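Local coordinates for Pyrsv_gp04 (Pyrobaculum spherical virus, PDB 2VXZ), which is of unknown function but, with a transcriptional regulator domain of the helix-turn-helix clan, may bind DNA and control viral transcription, at residues Asp15-Leu20 with Glu51-Arg56; Asp77-Glu82 with Asn132-Met137; Leu103-Lys106 with Ala110-Phe113. All coordinates share one frame; numbering follows the deposited sequence.

Contact 1. Residues Asp15-Leu20 with Glu51-Arg56; sequences DILALL and EGRVTR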
loop_
_atom_site.group_PDB
_atom_site.type_symbol
_atom_site.label_atom_id
_atom_site.label_comp_id
_atom_site.label_asym_id
_atom_site.label_seq_id
_atom_site.Cartn_x
_atom_site.Cartn_y
_atom_site.Cartn_z
ATOM N N ASP A 15 6.209 8.695 -17.310
ATOM C CA ASP A 15 5.055 7.863 -17.013
ATOM C C ASP A 15 4.940 7.477 -15.541
ATOM O O ASP A 15 3.841 7.486 -15.001
ATOM C CB ASP A 15 5.051 6.605 -17.877
ATOM C CG ASP A 15 4.797 6.907 -19.357
ATOM O OD1 ASP A 15 4.452 8.050 -19.726
ATOM O OD2 ASP A 15 4.972 5.984 -20.151
ATOM N N ILE A 16 6.061 7.177 -14.890
ATOM C CA ILE A 16 6.029 6.796 -13.473
ATOM C C ILE A 16 5.574 8.002 -12.646
ATOM O O ILE A 16 4.708 7.885 -11.784
ATOM C CB ILE A 16 7.401 6.283 -12.986
ATOM C CG1 ILE A 16 7.736 4.938 -13.640
ATOM C CG2 ILE A 16 7.413 6.107 -11.456
ATOM C CD1 ILE A 16 9.194 4.491 -13.419
ATOM N N LEU A 17 6.149 9.167 -12.923
ATOM C CA LEU A 17 5.765 10.387 -12.200
ATOM C C LEU A 17 4.278 10.718 -12.394
ATOM O O LEU A 17 3.589 11.119 -11.450
ATOM C CB LEU A 17 6.650 11.557 -12.622
ATOM C CG LEU A 17 8.115 11.450 -12.163
ATOM C CD1 LEU A 17 8.932 12.631 -12.704
ATOM C CD2 LEU A 17 8.246 11.362 -10.640
ATOM N N ALA A 18 3.782 10.513 -13.610
ATOM C CA ALA A 18 2.356 10.730 -13.894
ATOM C C ALA A 18 1.471 9.774 -13.100
ATOM O O ALA A 18 0.458 10.180 -12.525
ATOM C CB ALA A 18 2.093 10.570 -15.356
ATOM N N LEU A 19 1.852 8.501 -13.082
ATOM C CA LEU A 19 1.121 7.476 -12.341
ATOM C C LEU A 19 1.053 7.831 -10.850
ATOM O O LEU A 19 0.025 7.644 -10.213
ATOM C CB LEU A 19 1.789 6.112 -12.550
ATOM C CG LEU A 19 1.081 4.808 -12.218
ATOM C CD1 LEU A 19 -0.271 4.726 -12.906
ATOM C CD2 LEU A 19 1.962 3.597 -12.598
ATOM N N LEU A 20 2.152 8.351 -10.306
ATOM C CA LEU A 20 2.201 8.758 -8.898
ATOM C C LEU A 20 1.483 10.064 -8.546
ATOM O O LEU A 20 1.286 10.347 -7.363
ATOM C CB LEU A 20 3.653 8.863 -8.428
ATOM C CG LEU A 20 4.435 7.554 -8.455
ATOM C CD1 LEU A 20 5.887 7.830 -8.141
ATOM C CD2 LEU A 20 3.830 6.523 -7.492
ATOM N N GLU A 51 17.410 11.787 -8.334
ATOM C CA GLU A 51 17.010 13.110 -8.803
ATOM C C GLU A 51 16.125 13.880 -7.810
ATOM O O GLU A 51 15.757 15.027 -8.074
ATOM C CB GLU A 51 16.274 12.979 -10.135
ATOM C CG GLU A 51 17.171 12.586 -11.306
ATOM C CD GLU A 51 16.399 12.438 -12.606
ATOM O OE1 GLU A 51 15.153 12.582 -12.580
ATOM O OE2 GLU A 51 17.037 12.171 -13.648
ATOM N N GLY A 52 15.776 13.252 -6.691
ATOM C CA GLY A 52 14.949 13.889 -5.665
ATOM C C GLY A 52 13.450 13.913 -5.965
ATOM O O GLY A 52 12.686 14.538 -5.225
ATOM N N ARG A 53 13.026 13.210 -7.015
ATOM C CA ARG A 53 11.628 13.267 -7.497
ATOM C C ARG A 53 10.681 12.297 -6.802
ATOM O O ARG A 53 9.465 12.499 -6.822
ATOM C CB ARG A 53 11.562 12.991 -9.002
ATOM C CG ARG A 53 12.343 13.955 -9.885
ATOM C CD ARG A 53 11.875 15.405 -9.747
ATOM N NE ARG A 53 10.462 15.622 -10.084
ATOM C CZ ARG A 53 9.997 16.004 -11.280
ATOM N NH1 ARG A 53 10.815 16.187 -12.309
ATOM N NH2 ARG A 53 8.693 16.197 -11.453
ATOM N N VAL A 54 11.218 11.235 -6.217
ATOM C CA VAL A 54 10.407 10.323 -5.422
ATOM C C VAL A 54 11.131 9.952 -4.147
ATOM O O VAL A 54 12.346 10.167 -4.017
ATOM C CB VAL A 54 10.059 9.016 -6.172
ATOM C CG1 VAL A 54 9.343 9.304 -7.475
ATOM C CG2 VAL A 54 11.324 8.174 -6.400
ATOM N N THR A 55 10.366 9.394 -3.213
ATOM C CA THR A 55 10.887 8.824 -1.984
ATOM C C THR A 55 10.377 7.393 -1.875
ATOM O O THR A 55 9.230 7.121 -2.219
ATOM C CB THR A 55 10.375 9.593 -0.733
ATOM O OG1 THR A 55 10.542 11.003 -0.921
ATOM C CG2 THR A 55 11.135 9.152 0.499
ATOM N N ARG A 56 11.219 6.486 -1.391
ATOM C CA ARG A 56 10.792 5.115 -1.120
ATOM C C ARG A 56 10.574 4.970 0.365
ATOM O O ARG A 56 11.474 5.240 1.146
ATOM C CB ARG A 56 11.847 4.104 -1.565
ATOM C CG ARG A 56 12.049 4.042 -3.053
ATOM C CD ARG A 56 13.144 3.045 -3.411
ATOM N NE ARG A 56 12.656 1.669 -3.377
ATOM C CZ ARG A 56 13.018 0.734 -2.499
ATOM N NH1 ARG A 56 13.885 0.983 -1.528
ATOM N NH2 ARG A 56 12.490 -0.478 -2.597
#
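The guanidinium of Arg-53 presents one face to Leu-17, whose CD1 methyl sits 3.7 Å above the plane and over its centre, 3.8 Å from Arg-53 CZ. Across this contact CD1 alone covers that face, and the two side chains cross at about a right angle. Arginine suits this exposed place: bends at chi2 and chi3 (-60° and -59°) fold its chain back over the leucine, while the charge can stay near solvent. The other branch, Leu-17 CD2, lies 3.9 Å from Val-54 CG1, and that same valine methyl receives Leu-20 CD1 at 3.8 Å. Val-54, short and branched, thus offers one methyl to two leucines one helical turn apart. Two residues earlier, Gly-52 (phi 79°) ends the preceding helix in a Schellman motif, a conformation glycine adopts easily.

The order of helices and strands, with its three-stranded antiparallel sheet, is that of a winged helix. Here the C-terminal part of helix 7-20 meets the lead-in from helix 38-50 to strand 55-59. Val-54 also touches Leu-48 of helix 38-50 and Val-65 of strand 62-66, and Leu-20 touches Val-65 as well.

Contact 2. Residues Asp77-Glu82 with Asn132-Met137; sequences DGMIRE and NHLLKM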
loop_
_atom_site.group_PDB
_atom_site.type_symbol
_atom_site.label_atom_id
_atom_site.label_comp_id
_atom_site.label_asym_id
_atom_site.label_seq_id
_atom_site.Cartn_x
_atom_site.Cartn_y
_atom_site.Cartn_z
ATOM N N ASP A 77 -3.186 8.320 6.012
ATOM C CA ASP A 77 -4.445 8.853 6.540
ATOM C C ASP A 77 -5.630 8.210 5.818
ATOM O O ASP A 77 -6.597 7.793 6.456
ATOM C CB ASP A 77 -4.502 10.377 6.415
ATOM C CG ASP A 77 -3.563 11.099 7.388
ATOM O OD1 ASP A 77 -3.180 10.523 8.433
ATOM O OD2 ASP A 77 -3.216 12.264 7.106
ATOM N N GLY A 78 -5.533 8.086 4.497
ATOM C CA GLY A 78 -6.578 7.456 3.698
ATOM C C GLY A 78 -6.759 5.985 4.002
ATOM O O GLY A 78 -7.885 5.512 4.153
HETATM N N MSE A 79 -5.651 5.249 4.095
HETATM C CA MSE A 79 -5.719 3.815 4.400
HETATM C C MSE A 79 -6.317 3.604 5.777
HETATM O O MSE A 79 -7.124 2.691 5.987
HETATM C CB MSE A 79 -4.334 3.179 4.320
HETATM C CG MSE A 79 -3.787 3.149 2.922
HETATM SE SE MSE A 79 -2.203 2.036 2.831
HETATM C CE MSE A 79 -1.002 3.101 3.897
ATOM N N ILE A 80 -5.929 4.452 6.716
ATOM C CA ILE A 80 -6.442 4.351 8.085
ATOM C C ILE A 80 -7.940 4.622 8.149
ATOM O O ILE A 80 -8.674 3.867 8.775
ATOM C CB ILE A 80 -5.663 5.259 9.050
ATOM C CG1 ILE A 80 -4.219 4.754 9.178
ATOM C CG2 ILE A 80 -6.297 5.241 10.426
ATOM C CD1 ILE A 80 -3.343 5.616 10.041
ATOM N N ARG A 81 -8.399 5.669 7.471
ATOM C CA ARG A 81 -9.829 5.984 7.433
ATOM C C ARG A 81 -10.648 4.845 6.839
ATOM O O ARG A 81 -11.743 4.552 7.327
ATOM C CB ARG A 81 -10.091 7.279 6.661
ATOM C CG ARG A 81 -9.589 8.532 7.367
ATOM C CD ARG A 81 -10.142 9.792 6.735
ATOM N NE ARG A 81 -9.782 9.899 5.323
ATOM C CZ ARG A 81 -8.684 10.484 4.838
ATOM N NH1 ARG A 81 -7.786 11.057 5.636
ATOM N NH2 ARG A 81 -8.490 10.493 3.528
ATOM N N GLU A 82 -10.122 4.209 5.790
ATOM C CA GLU A 82 -10.812 3.093 5.157
ATOM C C GLU A 82 -10.894 1.900 6.091
ATOM O O GLU A 82 -11.955 1.324 6.227
ATOM C CB GLU A 82 -10.159 2.681 3.839
ATOM C CG GLU A 82 -10.370 3.677 2.722
ATOM C CD GLU A 82 -11.802 3.715 2.230
ATOM O OE1 GLU A 82 -12.270 2.702 1.691
ATOM O OE2 GLU A 82 -12.471 4.749 2.402
ATOM N N ASN A 132 -1.131 -6.499 7.519
ATOM C CA ASN A 132 -0.674 -6.692 8.893
ATOM C C ASN A 132 0.083 -5.459 9.378
ATOM O O ASN A 132 -0.109 -5.003 10.494
ATOM C CB ASN A 132 0.242 -7.909 8.999
ATOM C CG ASN A 132 0.592 -8.247 10.424
ATOM O OD1 ASN A 132 -0.290 -8.498 11.233
ATOM N ND2 ASN A 132 1.901 -8.272 10.744
ATOM N N HIS A 133 0.946 -4.921 8.518
ATOM C CA HIS A 133 1.710 -3.732 8.869
ATOM C C HIS A 133 0.780 -2.547 9.141
ATOM O O HIS A 133 0.977 -1.793 10.102
ATOM C CB HIS A 133 2.696 -3.397 7.753
ATOM C CG HIS A 133 3.634 -2.295 8.115
ATOM N ND1 HIS A 133 4.747 -2.493 8.905
ATOM C CD2 HIS A 133 3.607 -0.977 7.820
ATOM C CE1 HIS A 133 5.372 -1.343 9.063
ATOM N NE2 HIS A 133 4.698 -0.406 8.423
ATOM N N LEU A 134 -0.243 -2.407 8.302
ATOM C CA LEU A 134 -1.244 -1.351 8.446
ATOM C C LEU A 134 -2.000 -1.519 9.760
ATOM O O LEU A 134 -2.223 -0.546 10.502
ATOM C CB LEU A 134 -2.215 -1.385 7.253
ATOM C CG LEU A 134 -3.320 -0.319 7.169
ATOM C CD1 LEU A 134 -2.764 1.109 7.269
ATOM C CD2 LEU A 134 -4.155 -0.483 5.891
ATOM N N LEU A 135 -2.418 -2.745 10.052
ATOM C CA LEU A 135 -3.170 -2.987 11.285
ATOM C C LEU A 135 -2.316 -2.670 12.510
ATOM O O LEU A 135 -2.794 -2.104 13.496
ATOM C CB LEU A 135 -3.701 -4.422 11.355
ATOM C CG LEU A 135 -4.866 -4.769 10.444
ATOM C CD1 LEU A 135 -5.158 -6.256 10.464
ATOM C CD2 LEU A 135 -6.127 -3.995 10.812
ATOM N N LYS A 136 -1.047 -3.019 12.454
ATOM C CA LYS A 136 -0.159 -2.763 13.584
ATOM C C LYS A 136 0.041 -1.260 13.801
ATOM O O LYS A 136 0.203 -0.789 14.941
ATOM C CB LYS A 136 1.166 -3.477 13.334
ATOM C CG LYS A 136 1.921 -3.892 14.554
ATOM C CD LYS A 136 3.078 -4.786 14.143
ATOM C CE LYS A 136 3.107 -6.056 14.961
ATOM N NZ LYS A 136 4.317 -6.877 14.656
HETATM N N MSE A 137 0.037 -0.496 12.710
HETATM C CA MSE A 137 0.159 0.967 12.796
HETATM C C MSE A 137 -1.048 1.605 13.474
HETATM O O MSE A 137 -0.912 2.620 14.156
HETATM C CB MSE A 137 0.321 1.589 11.418
HETATM C CG MSE A 137 1.644 1.295 10.799
HETATM SE SE MSE A 137 1.714 2.040 9.002
HETATM C CE MSE A 137 0.713 3.624 9.304
#
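Leu-134 projects from helix 125-139 onto Met-79 and Ile-80 of the long helix 69-89, a helix-to-helix packing in the largely helical part that follows the winged helix. It loses the most surface of any residue here, and its two methyls flank one target: Leu-134 CD1 is 3.9 Å from Met-79 CB, and Leu-134 CD2 is 4.0 Å from the same atom. With its CG anti to the backbone N (chi1 -177°), the leucine reaches across, and its forked end straddles the base of the opposing side chain.

Met-79, a selenomethionine in this crystal, meets the leucine with the start of its chain. Flexible and unbranched beyond CB, methionine suits a buried place among Leu-134, Phe-59 and Phe-113, all of which it touches. Phe-59, at the end of strand 55-59, touches Met-79, Leu-134 and Met-137 alike, and so ties the wing hairpin to this pair of helices. Helix 125-139 is also tied to strand 151-152, through a hydrogen bond between Asn-132 OD1 and Tyr-151 OH.

Ile-80 adds the smallest of the three shares. A branched, apolar residue at a partly exposed position, it leaves its helix to one side of Leu-134, but its end comes nearer and brings Ile-80 CG1 to 4.4 Å from Leu-134 CD1.

Contact 3. Residues Leu103-Lys106 with Ala110-Phe113; sequences LIIK and ARKF
Ile-104 and Ala-110 meet where helix 97-106 gives way, after a very short link, to helix 108-115. This tight joint between consecutive helices brings the backbones close, with Ile-105 CA only 5.0 Å from Arg-111 CA.

The apolar part is small. The gamma-methyl Ile-104 CG2 lies 3.9 Å from Ala-110 O and 4.3 Å from Ala-110 CB. Alanine fits because its small CB points toward the first helix and lies close to its backbone: Ala-110 CB is 4.0 Å from Ile-104 O. The beta-branched isoleucine covers the small residue with one methyl while sending its longer arm into the interior. Ile-105, also branched, gives the neighbouring guanidinium an apolar flank, its CB being 3.9 Å from Arg-111 NH1.

The polar part belongs to Arg-111, whose aliphatic portion spans the joint. Its CG is anti to the backbone N (chi1 -168°) and the chain stays extended as far as NE, so that Arg-111 CD passes 3.6 Å from Ile-105 O. The guanidinium arrives beside the carbonyl-bearing end of helix 97-106, where its positive charge would be expected to complement the helix dipole. The link between them is made by water: one molecule donates a hydrogen bond of 2.7 Å to Ile-105 O and, lying at the edge of the guanidinium and in its plane, accepts a weak one of 3.3 Å from Arg-111 NH1. Arginine suits this exposed place, with a long apolar stem to lie along Ile-105 and a charged end that stays near solvent.

Asp-107, in the link, accepts a hydrogen bond at OD2 from Ala-110 N in the first turn of helix 108-115. The joint as a whole leans on helix 69-89: Ile-104 touches Leu-86, Ala-110 touches Glu-82, and Phe-113 packs on both Met-79 and Glu-82.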
loop_
_atom_site.group_PDB
_atom_site.type_symbol
_atom_site.label_atom_id
_atom_site.label_comp_id
_atom_site.label_asym_id
_atom_site.label_seq_id
_atom_site.Cartn_x
_atom_site.Cartn_y
_atom_site.Cartn_z
ATOM N N LEU A 103 -12.792 -7.901 3.967
ATOM C CA LEU A 103 -13.669 -6.717 4.009
ATOM C C LEU A 103 -13.332 -5.734 2.883
ATOM O O LEU A 103 -14.231 -5.107 2.302
ATOM C CB LEU A 103 -13.611 -6.001 5.359
ATOM C CG LEU A 103 -14.223 -6.757 6.538
ATOM C CD1 LEU A 103 -13.864 -6.057 7.820
ATOM C CD2 LEU A 103 -15.755 -6.871 6.375
ATOM N N ILE A 104 -12.051 -5.595 2.577
ATOM C CA ILE A 104 -11.620 -4.692 1.508
ATOM C C ILE A 104 -12.124 -5.156 0.153
ATOM O O ILE A 104 -12.743 -4.391 -0.551
ATOM C CB ILE A 104 -10.102 -4.537 1.479
ATOM C CG1 ILE A 104 -9.627 -3.736 2.684
ATOM C CG2 ILE A 104 -9.635 -3.869 0.202
ATOM C CD1 ILE A 104 -8.094 -3.829 2.896
ATOM N N ILE A 105 -11.901 -6.413 -0.206
ATOM C CA ILE A 105 -12.253 -6.849 -1.567
ATOM C C ILE A 105 -13.762 -6.927 -1.800
ATOM O O ILE A 105 -14.210 -6.836 -2.954
ATOM C CB ILE A 105 -11.558 -8.178 -1.993
ATOM C CG1 ILE A 105 -11.982 -9.339 -1.095
ATOM C CG2 ILE A 105 -10.042 -7.987 -2.066
ATOM C CD1 ILE A 105 -11.356 -10.667 -1.470
ATOM N N LYS A 106 -14.534 -7.067 -0.721
ATOM C CA LYS A 106 -16.006 -7.082 -0.777
ATOM C C LYS A 106 -16.663 -5.692 -0.769
ATOM O O LYS A 106 -17.864 -5.576 -1.035
ATOM C CB LYS A 106 -16.578 -7.900 0.387
ATOM C CG LYS A 106 -16.479 -9.406 0.205
ATOM C CD LYS A 106 -17.759 -10.133 0.669
ATOM C CE LYS A 106 -18.970 -9.957 -0.297
ATOM N NZ LYS A 106 -18.959 -10.750 -1.591
ATOM N N ALA A 110 -13.520 0.600 -0.793
ATOM C CA ALA A 110 -12.228 0.138 -0.248
ATOM C C ALA A 110 -11.412 -0.594 -1.304
ATOM O O ALA A 110 -10.204 -0.379 -1.425
ATOM C CB ALA A 110 -12.435 -0.756 1.001
ATOM N N ARG A 111 -12.059 -1.450 -2.086
ATOM C CA ARG A 111 -11.342 -2.199 -3.110
ATOM C C ARG A 111 -10.709 -1.274 -4.150
ATOM O O ARG A 111 -9.547 -1.457 -4.519
ATOM C CB ARG A 111 -12.267 -3.205 -3.813
ATOM C CG ARG A 111 -11.503 -4.212 -4.669
ATOM C CD ARG A 111 -12.408 -5.100 -5.504
ATOM N NE ARG A 111 -11.581 -5.870 -6.439
ATOM C CZ ARG A 111 -11.547 -7.198 -6.558
ATOM N NH1 ARG A 111 -12.353 -7.995 -5.855
ATOM N NH2 ARG A 111 -10.706 -7.738 -7.434
ATOM N N LYS A 112 -11.481 -0.308 -4.634
ATOM C CA LYS A 112 -10.987 0.689 -5.589
ATOM C C LYS A 112 -9.799 1.458 -5.020
ATOM O O LYS A 112 -8.799 1.648 -5.704
ATOM C CB LYS A 112 -12.092 1.669 -5.981
ATOM C CG LYS A 112 -11.662 2.722 -6.999
ATOM C CD LYS A 112 -12.792 3.663 -7.347
ATOM C CE LYS A 112 -12.289 4.963 -7.992
ATOM N NZ LYS A 112 -11.764 4.742 -9.362
ATOM N N PHE A 113 -9.921 1.900 -3.775
ATOM C CA PHE A 113 -8.855 2.655 -3.125
ATOM C C PHE A 113 -7.577 1.834 -2.990
ATOM O O PHE A 113 -6.512 2.236 -3.452
ATOM C CB PHE A 113 -9.311 3.145 -1.759
ATOM C CG PHE A 113 -8.255 3.905 -1.008
ATOM C CD1 PHE A 113 -7.845 5.154 -1.438
ATOM C CD2 PHE A 113 -7.666 3.367 0.122
ATOM C CE1 PHE A 113 -6.864 5.855 -0.738
ATOM C CE2 PHE A 113 -6.696 4.067 0.820
ATOM C CZ PHE A 113 -6.291 5.294 0.386
HETATM O O HOH W 1 -15.000 -9.075 -4.221
#

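The three contacts divide between two parts of the chain. Contact 1 belongs to the winged-helix part and lies across the chain's centre from the other two; its centre is 23 Å from that of contact 2 and 25 Å from that of contact 3, with nearest atoms about 11 Å apart in both cases. Strand 55-59 bridges the gap, starting in contact 1 and reaching contact 2 with Phe-59. Contacts 2 and 3 have centres 13 Å apart and touch through helix 69-89: Glu-82 OE1 is 3.2 Å from Ala-110 CA, and Gly-78 C is 3.7 Å from Phe-113 CZ. Met-79 touches both Leu-134 and Phe-113, so helix 69-89 is shared by the two contacts.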